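Local coordinates for protein EF0056 (Enterococcus faecalis, PDB 6ORI) that is of unknown function but, as an enterococcal surface protein with immunoglobulin-like domains, probably takes part in biofilm formation, at residues Val216-Glu221 against Ile240-Lys245; Gln281-Gln286 against Val341-Leu346. One frame throughout, in Å; residues are numbered along the deposited sequence. Where two conformers were deposited one is given.

Contact 1. Residues Val216-Glu221 against Ile240-Lys245; sequences VNTKYE and IILDHK
Glu221 lies against Ile241 at one end of this antiparallel strand pair. From CB, which stands 3.8 Å from Ile241 CG1, the Glu221 chain leads to CG, which makes the closer approach, 3.4 Å from Ile241 CG1. Ile241 CD1 lies against both Glu221 CB and Glu221 CG. The chain then bends (chi2 -70°), carrying the carboxylate back over its own strand to Lys219. Lys219 NZ meets Glu221 OE2 at 2.8 Å in a salt bridge, coming from above the carboxylate plane; the extended lysine chain gives NZ the reach.

Two hydrogen-bonded pairs fix the register, Asn217 with Asp243 and Lys219 with Ile241. The straightest bond runs from Ile241 N to Lys219 O (2.8 Å, 175°), whereas Lys219 N to Ile241 O is bent to 141°. The strands belong to a five-stranded antiparallel sheet, with 211-221 outermost and 239-248 next to it, consistent with one half of an immunoglobulin-like beta-sandwich. On the face of Val216, Thr218, Leu242 and His244, Thr218 CG2 packs 3.8 Å from Leu242 CD2, and Val216 CG2 approaches the His244 ring obliquely at CD2 (4.1 Å). Phe377 and Ser379 of strand 375-382 cover this face; Thr218 OG1 bonds to Tyr397 O and His244 NE2 to Thr392 O. On the other face Asp243 OD1 pairs with Arg343, and Asn217 OD1 accepts from Thr187 N.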
ATOM      1  N   VAL A 216      -1.446  -3.095   0.616  1.00  7.30           N
ATOM      2  CA  VAL A 216      -1.772  -3.691  -0.672  1.00  7.87           C
ATOM      3  C   VAL A 216      -2.002  -2.589  -1.700  1.00  7.60           C
ATOM      4  O   VAL A 216      -2.925  -1.782  -1.539  1.00 10.25           O
ATOM      5  CB  VAL A 216      -3.009  -4.588  -0.552  1.00  7.50           C
ATOM      6  CG1 VAL A 216      -3.465  -5.057  -1.919  1.00 10.88           C
ATOM      7  CG2 VAL A 216      -2.705  -5.793   0.307  1.00  8.63           C
ATOM      8  N   ASN A 217      -1.158  -2.567  -2.729  1.00  7.57           N
ATOM      9  CA  ASN A 217      -1.297  -1.672  -3.889  1.00  7.88           C
ATOM     10  C   ASN A 217      -1.901  -2.511  -4.997  1.00  6.65           C
ATOM     11  O   ASN A 217      -1.678  -3.730  -5.060  1.00  8.95           O
ATOM     12  CB  ASN A 217       0.072  -1.155  -4.359  1.00  9.71           C
ATOM     13  CG  ASN A 217       0.197   0.400  -4.413  1.00 23.57           C
ATOM     14  OD1 ASN A 217      -0.292   1.134  -3.565  1.00  8.92           O
ATOM     15  ND2 ASN A 217       0.883   0.883  -5.439  1.00 34.94           N
ATOM     16  N   THR A 218      -2.694  -1.891  -5.847  1.00  5.73           N
ATOM     17  CA  THR A 218      -3.355  -2.571  -6.942  1.00  6.69           C
ATOM     18  C   THR A 218      -3.053  -1.837  -8.230  1.00  7.06           C
ATOM     19  O   THR A 218      -2.781  -0.630  -8.236  1.00  7.85           O
ATOM     20  CB  THR A 218      -4.877  -2.620  -6.756  1.00  9.32           C
ATOM     21  OG1 THR A 218      -5.416  -1.308  -6.940  1.00  9.06           O
ATOM     22  CG2 THR A 218      -5.275  -3.157  -5.384  1.00 10.04           C
ATOM     23  N   LYS A 219      -3.075  -2.570  -9.319  1.00  6.43           N
ATOM     24  CA  LYS A 219      -2.857  -1.996 -10.631  1.00  8.56           C
ATOM     25  C   LYS A 219      -3.541  -2.868 -11.662  1.00  8.93           C
ATOM     26  O   LYS A 219      -3.545  -4.090 -11.534  1.00 10.87           O
ATOM     27  CB  LYS A 219      -1.361  -1.956 -10.946  1.00 10.12           C
ATOM     28  CG  LYS A 219      -1.033  -1.311 -12.268  1.00 18.25           C
ATOM     29  CD  LYS A 219       0.428  -1.432 -12.629  1.00 15.06           C
ATOM     30  CE  LYS A 219       0.668  -0.788 -13.983  1.00 19.82           C
ATOM     31  NZ  LYS A 219       2.092  -0.888 -14.425  1.00 20.96           N
ATOM     32  N   TYR A 220      -4.184  -2.259 -12.637  1.00  7.96           N
ATOM     33  CA  TYR A 220      -4.570  -2.992 -13.837  1.00 10.85           C
ATOM     34  C   TYR A 220      -3.382  -3.053 -14.790  1.00 15.62           C
ATOM     35  O   TYR A 220      -2.876  -2.016 -15.228  1.00 18.30           O
ATOM     36  CB  TYR A 220      -5.740  -2.320 -14.540  1.00 15.53           C
ATOM     37  CG  TYR A 220      -5.961  -2.927 -15.898  1.00 23.40           C
ATOM     38  CD1 TYR A 220      -6.640  -4.126 -16.031  1.00 16.84           C
ATOM     39  CD2 TYR A 220      -5.452  -2.318 -17.044  1.00 19.86           C
ATOM     40  CE1 TYR A 220      -6.839  -4.697 -17.280  1.00 22.24           C
ATOM     41  CE2 TYR A 220      -5.640  -2.879 -18.291  1.00 30.16           C
ATOM     42  CZ  TYR A 220      -6.330  -4.066 -18.401  1.00 27.51           C
ATOM     43  OH  TYR A 220      -6.508  -4.624 -19.646  1.00 35.49           O
ATOM     44  N   GLU A 221      -2.921  -4.257 -15.116  1.00 10.87           N
ATOM     45  CA  GLU A 221      -1.825  -4.442 -16.059  1.00  8.80           C
ATOM     46  C   GLU A 221      -2.397  -4.898 -17.401  1.00 11.26           C
ATOM     47  O   GLU A 221      -3.365  -5.671 -17.458  1.00  9.64           O
ATOM     48  CB  GLU A 221      -0.779  -5.465 -15.571  1.00 14.09           C
ATOM     49  CG  GLU A 221       0.327  -4.928 -14.642  1.00 16.14           C
ATOM     50  CD  GLU A 221       1.336  -3.996 -15.324  1.00 12.73           C
ATOM     51  OE1 GLU A 221       1.103  -3.609 -16.497  1.00 15.77           O
ATOM     52  OE2 GLU A 221       2.354  -3.646 -14.681  1.00 17.87           O
ATOM     53  N   ILE A 240      -5.618  -7.761 -12.770  0.55  6.23           N
ATOM     54  CA  ILE A 240      -5.418  -6.892 -11.631  0.55  5.65           C
ATOM     55  C   ILE A 240      -4.298  -7.478 -10.792  0.55  5.47           C
ATOM     56  O   ILE A 240      -4.346  -8.651 -10.411  0.55  6.72           O
ATOM     57  CB  ILE A 240      -6.687  -6.711 -10.798  0.55  5.75           C
ATOM     58  CG1 ILE A 240      -7.775  -6.044 -11.644  0.55  7.31           C
ATOM     59  CG2 ILE A 240      -6.377  -5.889  -9.539  0.55  6.69           C
ATOM     60  CD1 ILE A 240      -9.159  -6.110 -11.022  0.55 14.83           C
ATOM     61  N   ILE A 241      -3.278  -6.664 -10.552  1.00  5.55           N
ATOM     62  CA  ILE A 241      -2.104  -7.056  -9.786  1.00  4.59           C
ATOM     63  C   ILE A 241      -2.230  -6.533  -8.381  1.00  6.15           C
ATOM     64  O   ILE A 241      -2.507  -5.356  -8.174  1.00  6.53           O
ATOM     65  CB  ILE A 241      -0.805  -6.454 -10.370  1.00  6.10           C
ATOM     66  CG1 ILE A 241      -0.742  -6.594 -11.894  1.00 10.64           C
ATOM     67  CG2 ILE A 241       0.428  -7.077  -9.726  1.00  8.38           C
ATOM     68  CD1 ILE A 241      -0.871  -7.988 -12.396  1.00 10.64           C
ATOM     69  N   LEU A 242      -2.045  -7.408  -7.408  1.00  4.88           N
ATOM     70  CA  LEU A 242      -2.012  -7.054  -5.993  1.00  4.52           C
ATOM     71  C   LEU A 242      -0.580  -7.172  -5.542  1.00  4.73           C
ATOM     72  O   LEU A 242       0.017  -8.258  -5.611  1.00  7.69           O
ATOM     73  CB  LEU A 242      -2.850  -7.984  -5.129  1.00  7.35           C
ATOM     74  CG  LEU A 242      -4.271  -8.261  -5.555  1.00  8.29           C
ATOM     75  CD1 LEU A 242      -4.971  -9.182  -4.538  1.00 10.48           C
ATOM     76  CD2 LEU A 242      -5.002  -6.952  -5.699  1.00  9.40           C
ATOM     77  N   ASP A 243      -0.017  -6.074  -5.079  1.00  4.97           N
ATOM     78  CA  ASP A 243       1.304  -6.080  -4.481  1.00  5.43           C
ATOM     79  C   ASP A 243       1.141  -5.926  -2.977  1.00  4.00           C
ATOM     80  O   ASP A 243       0.762  -4.849  -2.486  1.00  6.27           O
ATOM     81  CB  ASP A 243       2.181  -4.981  -5.076  1.00  7.45           C
ATOM     82  CG  ASP A 243       2.731  -5.358  -6.456  1.00 14.14           C
ATOM     83  OD1 ASP A 243       2.571  -6.521  -6.866  1.00 14.56           O
ATOM     84  OD2 ASP A 243       3.338  -4.502  -7.121  1.00 20.33           O
ATOM     85  N   HIS A 244       1.341  -7.030  -2.273  1.00  3.45           N
ATOM     86  CA  HIS A 244       1.270  -7.060  -0.825  1.00  4.70           C
ATOM     87  C   HIS A 244       2.663  -6.769  -0.307  1.00  3.75           C
ATOM     88  O   HIS A 244       3.579  -7.573  -0.467  1.00  5.57           O
ATOM     89  CB  HIS A 244       0.775  -8.436  -0.371  1.00  4.68           C
ATOM     90  CG  HIS A 244       0.690  -8.595   1.116  1.00  5.18           C
ATOM     91  ND1 HIS A 244       0.781  -9.832   1.731  1.00  5.05           N
ATOM     92  CD2 HIS A 244       0.463  -7.699   2.105  1.00  5.50           C
ATOM     93  CE1 HIS A 244       0.648  -9.677   3.032  1.00  5.46           C
ATOM     94  NE2 HIS A 244       0.470  -8.388   3.286  1.00  5.63           N
ATOM     95  N   LYS A 245       2.835  -5.591   0.288  1.00  4.72           N
ATOM     96  CA  LYS A 245       4.147  -5.163   0.734  1.00  3.64           C
ATOM     97  C   LYS A 245       4.233  -5.141   2.257  1.00  4.05           C
ATOM     98  O   LYS A 245       3.345  -4.611   2.930  1.00  5.57           O
ATOM     99  CB  LYS A 245       4.489  -3.791   0.144  1.00  3.97           C
ATOM    100  CG  LYS A 245       5.924  -3.356   0.413  1.00  6.06           C
ATOM    101  CD  LYS A 245       6.292  -2.062  -0.317  1.00  5.43           C
ATOM    102  CE  LYS A 245       7.774  -1.747  -0.163  1.00  6.38           C
ATOM    103  NZ  LYS A 245       8.121  -0.512  -0.906  1.00  6.87           N
TER

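Contact 2. Residues Gln281-Gln286 against Val341-Leu346; sequences QMHMVQ and VVRYVL
Val345 CG2 sits over one face of the His283 ring, 3.7 Å from its centroid and 16° off the normal, a CH-pi contact. Val285 CG2 covers one face of the Arg343 guanidinium and touches Arg343 CB at 3.7 Å. Where Met282 and Tyr344 lie side by side, Met282 CG is 4.1 Å from Tyr344 CE1; the extended methionine chain carries CE to Val342 CG1.

Backbone bonds hold the register that brings these side chains together: Gln281 and Val345 exchange two, while His283 N to Arg343 O (2.8 Å) is nearly straight and the return bond is weak. Beyond them water 2 accepts from Val285 N and lies 2.7 Å from Val341 O, and water 3 accepts from Val341 N and lies 2.7 Å from Val285 O. Strands 277-284 and 340-348 are neighbours in the five-stranded sheet, and Met282 and Tyr344 face Ala265 of strand 264-269 in the opposing sheet, as in a beta-sandwich.

In the next shell, His283 NE2 donates to Gln281 OE1 (2.9 Å, 173°), the acceptor in the ring plane, fixing its rotation. Water 1 joins His283 ND1 to Arg343 NH1. Asp243 and Val294 O hold the guanidinium, and Ser233 N binds Gln281 OE1.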
ATOM      1  N   GLN A 281      -1.912 -16.144 -10.354  1.00  4.92           N
ATOM      2  CA  GLN A 281      -0.494 -16.481 -10.230  1.00  4.66           C
ATOM      3  C   GLN A 281       0.122 -15.805  -9.034  1.00  5.30           C
ATOM      4  O   GLN A 281      -0.180 -14.650  -8.747  1.00  5.47           O
ATOM      5  CB  GLN A 281       0.318 -16.054 -11.463  1.00  5.79           C
ATOM      6  CG  GLN A 281      -0.292 -16.485 -12.786  1.00  7.43           C
ATOM      7  CD  GLN A 281       0.617 -16.241 -13.975  1.00  8.96           C
ATOM      8  OE1 GLN A 281       1.598 -15.499 -13.929  1.00  7.44           O
ATOM      9  NE2 GLN A 281       0.286 -16.897 -15.079  1.00  9.73           N
ATOM     10  N   MET A 282       1.017 -16.507  -8.355  1.00  3.92           N
ATOM     11  CA  MET A 282       1.838 -15.919  -7.305  1.00  4.50           C
ATOM     12  C   MET A 282       3.202 -15.669  -7.895  1.00  4.28           C
ATOM     13  O   MET A 282       3.800 -16.579  -8.528  1.00  3.65           O
ATOM     14  CB  MET A 282       1.967 -16.886  -6.133  1.00  4.53           C
ATOM     15  CG  MET A 282       2.536 -16.251  -4.894  1.00  6.15           C
ATOM     16  SD  MET A 282       2.593 -17.483  -3.593  1.00  6.45           S
ATOM     17  CE  MET A 282       3.108 -16.453  -2.229  1.00  6.52           C
ATOM     18  N   HIS A 283       3.701 -14.447  -7.747  1.00  3.92           N
ATOM     19  CA  HIS A 283       5.051 -14.120  -8.186  1.00  3.52           C
ATOM     20  C   HIS A 283       5.929 -13.764  -7.013  1.00  3.21           C
ATOM     21  O   HIS A 283       5.476 -13.102  -6.070  1.00  4.47           O
ATOM     22  CB  HIS A 283       5.050 -12.929  -9.148  1.00  4.88           C
ATOM     23  CG  HIS A 283       4.397 -13.195 -10.472  1.00  5.07           C
ATOM     24  ND1 HIS A 283       4.515 -12.336 -11.547  1.00  5.21           N
ATOM     25  CD2 HIS A 283       3.633 -14.224 -10.899  1.00  5.03           C
ATOM     26  CE1 HIS A 283       3.837 -12.822 -12.571  1.00  4.28           C
ATOM     27  NE2 HIS A 283       3.300 -13.976 -12.211  1.00  5.23           N
ATOM     28  N   MET A 284       7.185 -14.154  -7.110  1.00  4.73           N
ATOM     29  CA  MET A 284       8.221 -13.730  -6.198  1.00  5.78           C
ATOM     30  C   MET A 284       8.840 -12.462  -6.744  1.00  6.92           C
ATOM     31  O   MET A 284       9.169 -12.394  -7.934  1.00  6.27           O
ATOM     32  CB  MET A 284       9.276 -14.822  -6.082  1.00  6.44           C
ATOM     33  CG  MET A 284      10.401 -14.450  -5.141  1.00  7.14           C
ATOM     34  SD  MET A 284      11.690 -15.695  -4.984  1.00  9.38           S
ATOM     35  CE  MET A 284      10.877 -16.875  -3.921  1.00 10.13           C
ATOM     36  N   VAL A 285       9.002 -11.473  -5.865  1.00  5.77           N
ATOM     37  CA  VAL A 285       9.542 -10.158  -6.204  1.00  6.57           C
ATOM     38  C   VAL A 285      10.649  -9.827  -5.203  1.00  9.01           C
ATOM     39  O   VAL A 285      10.619 -10.262  -4.071  1.00  9.99           O
ATOM     40  CB  VAL A 285       8.412  -9.102  -6.120  1.00  7.88           C
ATOM     41  CG1 VAL A 285       8.928  -7.710  -6.468  1.00 11.92           C
ATOM     42  CG2 VAL A 285       7.240  -9.468  -7.043  1.00 10.10           C
ATOM     43  N   GLN A 286      11.600  -9.005  -5.626  0.67 17.49           N
ATOM     44  CA  GLN A 286      12.741  -8.676  -4.792  0.67 18.39           C
ATOM     45  C   GLN A 286      12.908  -7.175  -4.654  0.67 15.48           C
ATOM     46  O   GLN A 286      12.862  -6.436  -5.646  0.67 13.40           O
ATOM     47  CB  GLN A 286      13.992  -9.296  -5.404  0.67 17.22           C
ATOM     48  CG  GLN A 286      13.671 -10.562  -6.175  0.67 40.65           C
ATOM     49  CD  GLN A 286      14.735 -11.619  -6.036  0.67 53.36           C
ATOM     50  OE1 GLN A 286      15.927 -11.335  -6.151  0.67 68.32           O
ATOM     51  NE2 GLN A 286      14.312 -12.851  -5.779  0.67 38.38           N
ATOM     52  N   VAL A 341       7.831  -7.938  -0.935  1.00  4.05           N
ATOM     53  CA  VAL A 341       6.681  -7.786  -1.819  1.00  4.97           C
ATOM     54  C   VAL A 341       6.252  -9.167  -2.282  1.00  4.51           C
ATOM     55  O   VAL A 341       7.080  -9.908  -2.830  1.00  5.62           O
ATOM     56  CB  VAL A 341       6.989  -6.887  -3.033  1.00  7.06           C
ATOM     57  CG1 VAL A 341       5.811  -6.826  -3.979  1.00  7.43           C
ATOM     58  CG2 VAL A 341       7.340  -5.488  -2.582  1.00  8.12           C
ATOM     59  N   VAL A 342       4.988  -9.491  -2.033  1.00  4.60           N
ATOM     60  CA  VAL A 342       4.332 -10.714  -2.511  1.00  4.29           C
ATOM     61  C   VAL A 342       3.360 -10.239  -3.560  1.00  5.13           C
ATOM     62  O   VAL A 342       2.540  -9.375  -3.288  1.00  6.12           O
ATOM     63  CB  VAL A 342       3.590 -11.418  -1.354  1.00  4.79           C
ATOM     64  CG1 VAL A 342       2.882 -12.678  -1.843  1.00  6.77           C
ATOM     65  CG2 VAL A 342       4.575 -11.757  -0.223  1.00  7.27           C
ATOM     66  N   ARG A 343       3.447 -10.792  -4.760  1.00  4.54           N
ATOM     67  CA  ARG A 343       2.630 -10.322  -5.870  1.00  4.34           C
ATOM     68  C   ARG A 343       1.615 -11.383  -6.286  1.00  3.39           C
ATOM     69  O   ARG A 343       1.975 -12.558  -6.505  1.00  4.46           O
ATOM     70  CB  ARG A 343       3.535  -9.923  -7.042  1.00  5.75           C
ATOM     71  CG  ARG A 343       2.758  -9.624  -8.310  1.00  5.28           C
ATOM     72  CD  ARG A 343       3.650  -8.946  -9.317  1.00  6.22           C
ATOM     73  NE  ARG A 343       4.069  -7.640  -8.818  1.00  6.76           N
ATOM     74  CZ  ARG A 343       5.182  -6.997  -9.157  1.00  7.25           C
ATOM     75  NH1 ARG A 343       6.035  -7.528 -10.009  1.00  8.18           N
ATOM     76  NH2 ARG A 343       5.456  -5.819  -8.604  1.00  9.95           N
ATOM     77  N   TYR A 344       0.359 -10.966  -6.438  1.00  3.51           N
ATOM     78  CA  TYR A 344      -0.701 -11.812  -6.951  1.00  3.76           C
ATOM     79  C   TYR A 344      -1.214 -11.242  -8.257  1.00  3.66           C
ATOM     80  O   TYR A 344      -1.485 -10.024  -8.377  1.00  6.79           O
ATOM     81  CB  TYR A 344      -1.835 -11.913  -5.929  1.00  6.11           C
ATOM     82  CG  TYR A 344      -1.380 -12.427  -4.594  1.00  5.11           C
ATOM     83  CD1 TYR A 344      -1.002 -13.755  -4.439  1.00  7.01           C
ATOM     84  CD2 TYR A 344      -1.353 -11.611  -3.477  1.00  6.08           C
ATOM     85  CE1 TYR A 344      -0.585 -14.243  -3.261  1.00  7.48           C
ATOM     86  CE2 TYR A 344      -0.925 -12.102  -2.255  1.00  6.05           C
ATOM     87  CZ  TYR A 344      -0.565 -13.421  -2.154  1.00  4.20           C
ATOM     88  OH  TYR A 344      -0.140 -13.993  -0.992  1.00  6.67           O
ATOM     89  N   VAL A 345      -1.318 -12.095  -9.264  1.00  3.96           N
ATOM     90  CA  VAL A 345      -1.778 -11.708 -10.588  1.00  4.01           C
ATOM     91  C   VAL A 345      -3.158 -12.327 -10.828  1.00  3.69           C
ATOM     92  O   VAL A 345      -3.272 -13.550 -10.955  1.00  4.88           O
ATOM     93  CB  VAL A 345      -0.788 -12.178 -11.652  1.00  4.67           C
ATOM     94  CG1 VAL A 345      -1.258 -11.769 -13.021  1.00  6.81           C
ATOM     95  CG2 VAL A 345       0.618 -11.651 -11.383  1.00  6.34           C
ATOM     96  N   LEU A 346      -4.187 -11.493 -10.890  1.00  3.96           N
ATOM     97  CA  LEU A 346      -5.573 -11.938 -11.049  1.00  4.99           C
ATOM     98  C   LEU A 346      -5.932 -11.762 -12.501  1.00  4.60           C
ATOM     99  O   LEU A 346      -6.249 -10.662 -12.930  1.00  5.91           O
ATOM    100  CB  LEU A 346      -6.519 -11.091 -10.180  1.00  6.29           C
ATOM    101  CG  LEU A 346      -6.136 -10.881  -8.708  1.00  8.75           C
ATOM    102  CD1 LEU A 346      -7.158 -10.022  -8.003  1.00  9.66           C
ATOM    103  CD2 LEU A 346      -6.025 -12.200  -8.003  1.00 12.15           C
TER
HETATM  104  O   HOH W   1       6.017  -9.929 -11.521  1.00  7.41           O
HETATM  105  O   HOH W   2       8.305 -12.361  -2.923  1.00  5.39           O
HETATM  106  O   HOH W   3      10.191  -9.707  -1.488  1.00  8.00           O

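Overall arrangement
From the N terminus, the chain first runs through the ten-stranded sheet and then enters strand 211-221. Contact 1 closes the largely irregular connection to strand 239-248, with 18 residues between its segments. The chain next passes through strand 264-269 of the four-stranded sheet before entering strand 277-284; contact 2 closes a longer excursion, 54 residues containing strands 300-304 and 318-322. The contacts therefore follow in series, neither nested nor crossed. In space their centres are about 9 Å apart, because strand 340-348 returns beside 239-248. This junction is evidenced by a probable hydrogen bond from His244 N to Val342 O (2.8 Å) and by Ile241 CG2 packed 3.7 Å from Arg343 CG.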